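Ton_1535 (Thermococcus onnurineus, PDB 3ZPJ) is of unknown function but folds as an all-helical alpha-solenoid, whose curved stack of helix pairs may serve as a scaffold for binding partners. Local coordinates at residues 309-323 with 335-348. Sequence-based numbering, arbitrary orientation.
Sequences IHKRSEALKAIALEL and IIESIPDPKIREEA
S313 ties helix 309-323 to the turn that follows I339: its OG accepts the backbone N-H of D341 (N to OG 2.9 Å), with an N-H...O angle of 151°. With OG beside its own backbone N (chi1 -79°), S313 also donates to I309 O, which accepts the backbone N-H of S313 as well. Replacing S313 with alanine removes OG, which is likely to leave the N-H of D341 without this acceptor and the turn less firmly tied to the helix. D341 then N-caps helix 342-348 through a weak bond from K343 N to OD1. Near the end of the alpha-solenoid, helix 309-325 packs against both helix 332-338 and helix 342-351, running nearly parallel to the latter (12° between the short segments, axes 9.8 Å apart), while helix 296-303 touches L316, I319 and L323. I335 is a knob in the hole formed by L316, I319, A320 and L323; its CG2 lies 3.8 Å from A320 CB, and its CD1 meets L323 CD1. I336 CD1 reaches the same A320 methyl. At the other end, P340 CB packs on I309 CG1 (3.6 Å), and P340 CG lies obliquely against the guanidinium of R312, whose NH1 bonds to I306 O. K317 lays its CG and CD on A348 CB, crosses I344 CG2, then bends at chi3 to bring NZ within 3.3 Å of E347 OE1, a salt bridge whose hydrogen bond is weak; E351 is a second, long and weak ionic partner of NZ.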
loop_
_atom_site.group_PDB
_atom_site.type_symbol
_atom_site.label_atom_id
_atom_site.label_comp_id
_atom_site.label_asym_id
_atom_site.label_seq_id
_atom_site.Cartn_x
_atom_site.Cartn_y
_atom_site.Cartn_z
ATOM N N ILE A 309 30.907 11.467 3.714
ATOM C CA ILE A 309 32.062 10.615 3.952
ATOM C C ILE A 309 31.704 9.257 4.570
ATOM O O ILE A 309 32.352 8.248 4.295
ATOM C CB ILE A 309 33.163 11.375 4.762
ATOM C CG1 ILE A 309 34.506 10.681 4.626
ATOM C CG2 ILE A 309 32.776 11.538 6.220
ATOM C CD1 ILE A 309 35.626 11.440 5.277
ATOM N N HIS A 310 30.645 9.213 5.368
ATOM C CA HIS A 310 30.271 7.967 6.023
ATOM C C HIS A 310 29.453 7.071 5.110
ATOM O O HIS A 310 29.661 5.855 5.062
ATOM C CB HIS A 310 29.532 8.249 7.330
ATOM C CG HIS A 310 30.341 9.044 8.309
ATOM N ND1 HIS A 310 30.215 10.410 8.447
ATOM C CD2 HIS A 310 31.312 8.668 9.177
ATOM C CE1 HIS A 310 31.063 10.841 9.365
ATOM N NE2 HIS A 310 31.741 9.803 9.824
ATOM N N LYS A 311 28.524 7.673 4.380
ATOM C CA LYS A 311 27.717 6.916 3.439
ATOM C C LYS A 311 28.609 6.327 2.355
ATOM O O LYS A 311 28.412 5.194 1.928
ATOM C CB LYS A 311 26.619 7.785 2.823
ATOM C CG LYS A 311 25.221 7.411 3.297
ATOM C CD LYS A 311 25.047 7.721 4.777
ATOM C CE LYS A 311 23.819 7.044 5.349
ATOM N NZ LYS A 311 24.008 5.568 5.456
ATOM N N ARG A 312 29.605 7.095 1.933
ATOM C CA ARG A 312 30.534 6.621 0.923
ATOM C C ARG A 312 31.295 5.413 1.468
ATOM O O ARG A 312 31.476 4.409 0.767
ATOM C CB ARG A 312 31.494 7.741 0.483
ATOM C CG ARG A 312 32.596 7.282 -0.465
ATOM C CD ARG A 312 33.219 8.441 -1.228
ATOM N NE ARG A 312 34.272 9.113 -0.472
ATOM C CZ ARG A 312 34.126 10.269 0.179
ATOM N NH1 ARG A 312 32.957 10.905 0.179
ATOM N NH2 ARG A 312 35.155 10.789 0.838
ATOM N N SER A 313 31.731 5.514 2.722
ATOM C CA SER A 313 32.439 4.419 3.370
ATOM C C SER A 313 31.603 3.146 3.372
ATOM O O SER A 313 32.081 2.081 2.995
ATOM C CB SER A 313 32.842 4.808 4.790
ATOM O OG SER A 313 33.998 5.633 4.770
ATOM N N GLU A 314 30.343 3.275 3.770
ATOM C CA GLU A 314 29.433 2.139 3.813
ATOM C C GLU A 314 29.246 1.493 2.440
ATOM O O GLU A 314 29.392 0.278 2.294
ATOM C CB GLU A 314 28.083 2.563 4.398
ATOM C CG GLU A 314 28.140 2.900 5.883
ATOM C CD GLU A 314 26.969 3.759 6.353
ATOM O OE1 GLU A 314 25.819 3.504 5.915
ATOM O OE2 GLU A 314 27.205 4.696 7.158
ATOM N N ALA A 315 28.934 2.312 1.436
ATOM C CA ALA A 315 28.664 1.814 0.084
ATOM C C ALA A 315 29.880 1.101 -0.510
ATOM O O ALA A 315 29.753 0.087 -1.192
ATOM C CB ALA A 315 28.203 2.948 -0.822
ATOM N N LEU A 316 31.062 1.635 -0.232
ATOM C CA LEU A 316 32.287 1.054 -0.754
ATOM C C LEU A 316 32.539 -0.314 -0.128
ATOM O O LEU A 316 33.038 -1.226 -0.788
ATOM C CB LEU A 316 33.466 1.994 -0.505
ATOM C CG LEU A 316 33.575 3.187 -1.457
ATOM C CD1 LEU A 316 34.802 4.053 -1.128
ATOM C CD2 LEU A 316 33.645 2.703 -2.897
ATOM N N LYS A 317 32.186 -0.453 1.148
ATOM C CA LYS A 317 32.359 -1.721 1.847
ATOM C C LYS A 317 31.466 -2.787 1.224
ATOM O O LYS A 317 31.953 -3.829 0.772
ATOM C CB LYS A 317 32.048 -1.579 3.344
ATOM C CG LYS A 317 32.121 -2.902 4.102
ATOM C CD LYS A 317 32.162 -2.708 5.608
ATOM C CE LYS A 317 30.902 -3.226 6.279
ATOM N NZ LYS A 317 30.996 -3.150 7.765
ATOM N N ALA A 318 30.163 -2.508 1.197
ATOM C CA ALA A 318 29.169 -3.419 0.631
ATOM C C ALA A 318 29.607 -3.965 -0.723
ATOM O O ALA A 318 29.610 -5.176 -0.947
ATOM C CB ALA A 318 27.825 -2.723 0.501
ATOM N N ILE A 319 29.988 -3.064 -1.619
ATOM C CA ILE A 319 30.445 -3.466 -2.940
ATOM C C ILE A 319 31.603 -4.446 -2.820
ATOM O O ILE A 319 31.654 -5.452 -3.527
ATOM C CB ILE A 319 30.888 -2.251 -3.769
ATOM C CG1 ILE A 319 29.676 -1.383 -4.129
ATOM C CG2 ILE A 319 31.640 -2.699 -5.018
ATOM C CD1 ILE A 319 30.054 -0.001 -4.680
ATOM N N ALA A 320 32.517 -4.158 -1.900
ATOM C CA ALA A 320 33.711 -4.973 -1.747
ATOM C C ALA A 320 33.382 -6.352 -1.188
ATOM O O ALA A 320 33.994 -7.339 -1.585
ATOM C CB ALA A 320 34.733 -4.271 -0.875
ATOM N N LEU A 321 32.422 -6.423 -0.273
ATOM C CA LEU A 321 32.012 -7.713 0.273
ATOM C C LEU A 321 31.397 -8.582 -0.815
ATOM O O LEU A 321 31.709 -9.773 -0.926
ATOM C CB LEU A 321 31.005 -7.542 1.409
ATOM C CG LEU A 321 31.467 -6.825 2.676
ATOM C CD1 LEU A 321 30.348 -6.851 3.703
ATOM C CD2 LEU A 321 32.745 -7.439 3.235
ATOM N N GLU A 322 30.518 -7.981 -1.612
ATOM C CA GLU A 322 29.871 -8.699 -2.695
ATOM C C GLU A 322 30.915 -9.211 -3.675
ATOM O O GLU A 322 30.830 -10.342 -4.151
ATOM C CB GLU A 322 28.879 -7.807 -3.428
ATOM C CG GLU A 322 28.055 -8.569 -4.443
ATOM C CD GLU A 322 27.138 -9.586 -3.791
ATOM O OE1 GLU A 322 26.691 -9.327 -2.649
ATOM O OE2 GLU A 322 26.859 -10.632 -4.418
ATOM N N LEU A 323 31.895 -8.370 -3.980
ATOM C CA LEU A 323 33.010 -8.803 -4.811
ATOM C C LEU A 323 33.580 -10.116 -4.286
ATOM O O LEU A 323 33.684 -11.076 -5.030
ATOM C CB LEU A 323 34.096 -7.731 -4.894
ATOM C CG LEU A 323 33.855 -6.655 -5.952
ATOM C CD1 LEU A 323 35.087 -5.791 -6.147
ATOM C CD2 LEU A 323 33.445 -7.288 -7.268
ATOM N N ILE A 335 39.670 -1.091 -3.490
ATOM C CA ILE A 335 38.407 -0.567 -3.005
ATOM C C ILE A 335 38.446 -0.400 -1.498
ATOM O O ILE A 335 38.003 0.613 -0.963
ATOM C CB ILE A 335 37.245 -1.483 -3.411
ATOM C CG1 ILE A 335 37.000 -1.371 -4.912
ATOM C CG2 ILE A 335 35.982 -1.150 -2.626
ATOM C CD1 ILE A 335 35.765 -2.117 -5.391
ATOM N N ILE A 336 38.989 -1.397 -0.815
ATOM C CA ILE A 336 39.063 -1.346 0.632
ATOM C C ILE A 336 39.933 -0.169 1.072
ATOM O O ILE A 336 39.538 0.598 1.951
ATOM C CB ILE A 336 39.604 -2.655 1.207
ATOM C CG1 ILE A 336 38.739 -3.829 0.740
ATOM C CG2 ILE A 336 39.637 -2.587 2.725
ATOM C CD1 ILE A 336 37.616 -4.154 1.666
ATOM N N GLU A 337 41.099 -0.026 0.440
ATOM C CA GLU A 337 42.010 1.095 0.699
ATOM C C GLU A 337 41.291 2.428 0.528
ATOM O O GLU A 337 41.614 3.415 1.191
ATOM C CB GLU A 337 43.204 1.071 -0.268
ATOM C CG GLU A 337 44.099 -0.162 -0.193
ATOM C CD GLU A 337 45.320 -0.065 -1.115
ATOM O OE1 GLU A 337 45.459 0.951 -1.835
ATOM O OE2 GLU A 337 46.143 -1.006 -1.116
ATOM N N SER A 338 40.324 2.436 -0.384
ATOM C CA SER A 338 39.555 3.623 -0.729
ATOM C C SER A 338 38.605 4.078 0.376
ATOM O O SER A 338 38.191 5.236 0.394
ATOM C CB SER A 338 38.756 3.361 -2.011
ATOM O OG SER A 338 37.797 4.372 -2.246
ATOM N N ILE A 339 38.242 3.172 1.279
ATOM C CA ILE A 339 37.280 3.513 2.326
ATOM C C ILE A 339 37.866 4.580 3.246
ATOM O O ILE A 339 38.895 4.353 3.885
ATOM C CB ILE A 339 36.874 2.286 3.156
ATOM C CG1 ILE A 339 36.382 1.157 2.240
ATOM C CG2 ILE A 339 35.808 2.664 4.180
ATOM C CD1 ILE A 339 36.062 -0.132 2.965
ATOM N N PRO A 340 37.222 5.759 3.292
ATOM C CA PRO A 340 37.693 6.904 4.089
ATOM C C PRO A 340 37.616 6.656 5.593
ATOM O O PRO A 340 38.461 7.127 6.335
ATOM C CB PRO A 340 36.738 8.037 3.691
ATOM C CG PRO A 340 36.160 7.605 2.374
ATOM C CD PRO A 340 36.067 6.111 2.451
ATOM N N ASP A 341 36.605 5.933 6.046
ATOM C CA ASP A 341 36.533 5.598 7.456
ATOM C C ASP A 341 37.429 4.398 7.730
ATOM O O ASP A 341 37.120 3.288 7.297
ATOM C CB ASP A 341 35.099 5.286 7.858
ATOM C CG ASP A 341 34.897 5.326 9.349
ATOM O OD1 ASP A 341 35.881 5.126 10.102
ATOM O OD2 ASP A 341 33.749 5.569 9.774
ATOM N N PRO A 342 38.548 4.616 8.445
ATOM C CA PRO A 342 39.467 3.498 8.675
ATOM C C PRO A 342 38.821 2.425 9.553
ATOM O O PRO A 342 39.075 1.245 9.336
ATOM C CB PRO A 342 40.669 4.156 9.366
ATOM C CG PRO A 342 40.136 5.380 9.989
ATOM C CD PRO A 342 38.987 5.846 9.130
ATOM N N LYS A 343 37.982 2.831 10.504
ATOM C CA LYS A 343 37.232 1.881 11.319
ATOM C C LYS A 343 36.452 0.896 10.444
ATOM O O LYS A 343 36.638 -0.321 10.540
ATOM C CB LYS A 343 36.275 2.616 12.255
ATOM C CG LYS A 343 35.323 1.686 12.984
ATOM C CD LYS A 343 34.454 2.441 13.963
ATOM C CE LYS A 343 33.622 1.487 14.800
ATOM N NZ LYS A 343 32.817 2.223 15.810
ATOM N N ILE A 344 35.583 1.436 9.594
ATOM C CA ILE A 344 34.859 0.650 8.604
ATOM C C ILE A 344 35.803 -0.141 7.698
ATOM O O ILE A 344 35.546 -1.306 7.403
ATOM C CB ILE A 344 33.945 1.543 7.762
ATOM C CG1 ILE A 344 32.763 2.006 8.611
ATOM C CG2 ILE A 344 33.446 0.811 6.526
ATOM C CD1 ILE A 344 31.724 2.773 7.838
ATOM N N ARG A 345 36.905 0.478 7.280
ATOM C CA ARG A 345 37.855 -0.186 6.395
ATOM C C ARG A 345 38.412 -1.456 7.038
ATOM O O ARG A 345 38.792 -2.407 6.345
ATOM C CB ARG A 345 39.001 0.756 6.038
ATOM C CG ARG A 345 39.976 0.192 5.027
ATOM C CD ARG A 345 41.229 1.053 4.929
ATOM N NE ARG A 345 41.795 1.260 6.255
ATOM C CZ ARG A 345 42.837 2.036 6.520
ATOM N NH1 ARG A 345 43.450 2.693 5.544
ATOM N NH2 ARG A 345 43.265 2.151 7.768
ATOM N N GLU A 346 38.457 -1.463 8.369
ATOM C CA GLU A 346 38.942 -2.614 9.125
ATOM C C GLU A 346 37.871 -3.697 9.222
ATOM O O GLU A 346 38.161 -4.884 9.085
ATOM C CB GLU A 346 39.394 -2.187 10.523
ATOM C CG GLU A 346 40.608 -1.280 10.519
ATOM C CD GLU A 346 41.768 -1.876 9.755
ATOM O OE1 GLU A 346 42.265 -2.938 10.176
ATOM O OE2 GLU A 346 42.177 -1.290 8.730
ATOM N N GLU A 347 36.634 -3.276 9.458
ATOM C CA GLU A 347 35.513 -4.198 9.535
ATOM C C GLU A 347 35.331 -4.963 8.233
ATOM O O GLU A 347 35.057 -6.157 8.236
ATOM C CB GLU A 347 34.244 -3.432 9.869
ATOM C CG GLU A 347 34.383 -2.612 11.123
ATOM C CD GLU A 347 33.158 -1.784 11.385
ATOM O OE1 GLU A 347 32.254 -1.784 10.515
ATOM O OE2 GLU A 347 33.101 -1.135 12.454
ATOM N N ALA A 348 35.490 -4.260 7.122
ATOM C CA ALA A 348 35.435 -4.881 5.811
ATOM C C ALA A 348 36.591 -5.852 5.666
ATOM O O ALA A 348 36.504 -6.832 4.935
ATOM C CB ALA A 348 35.511 -3.825 4.728
#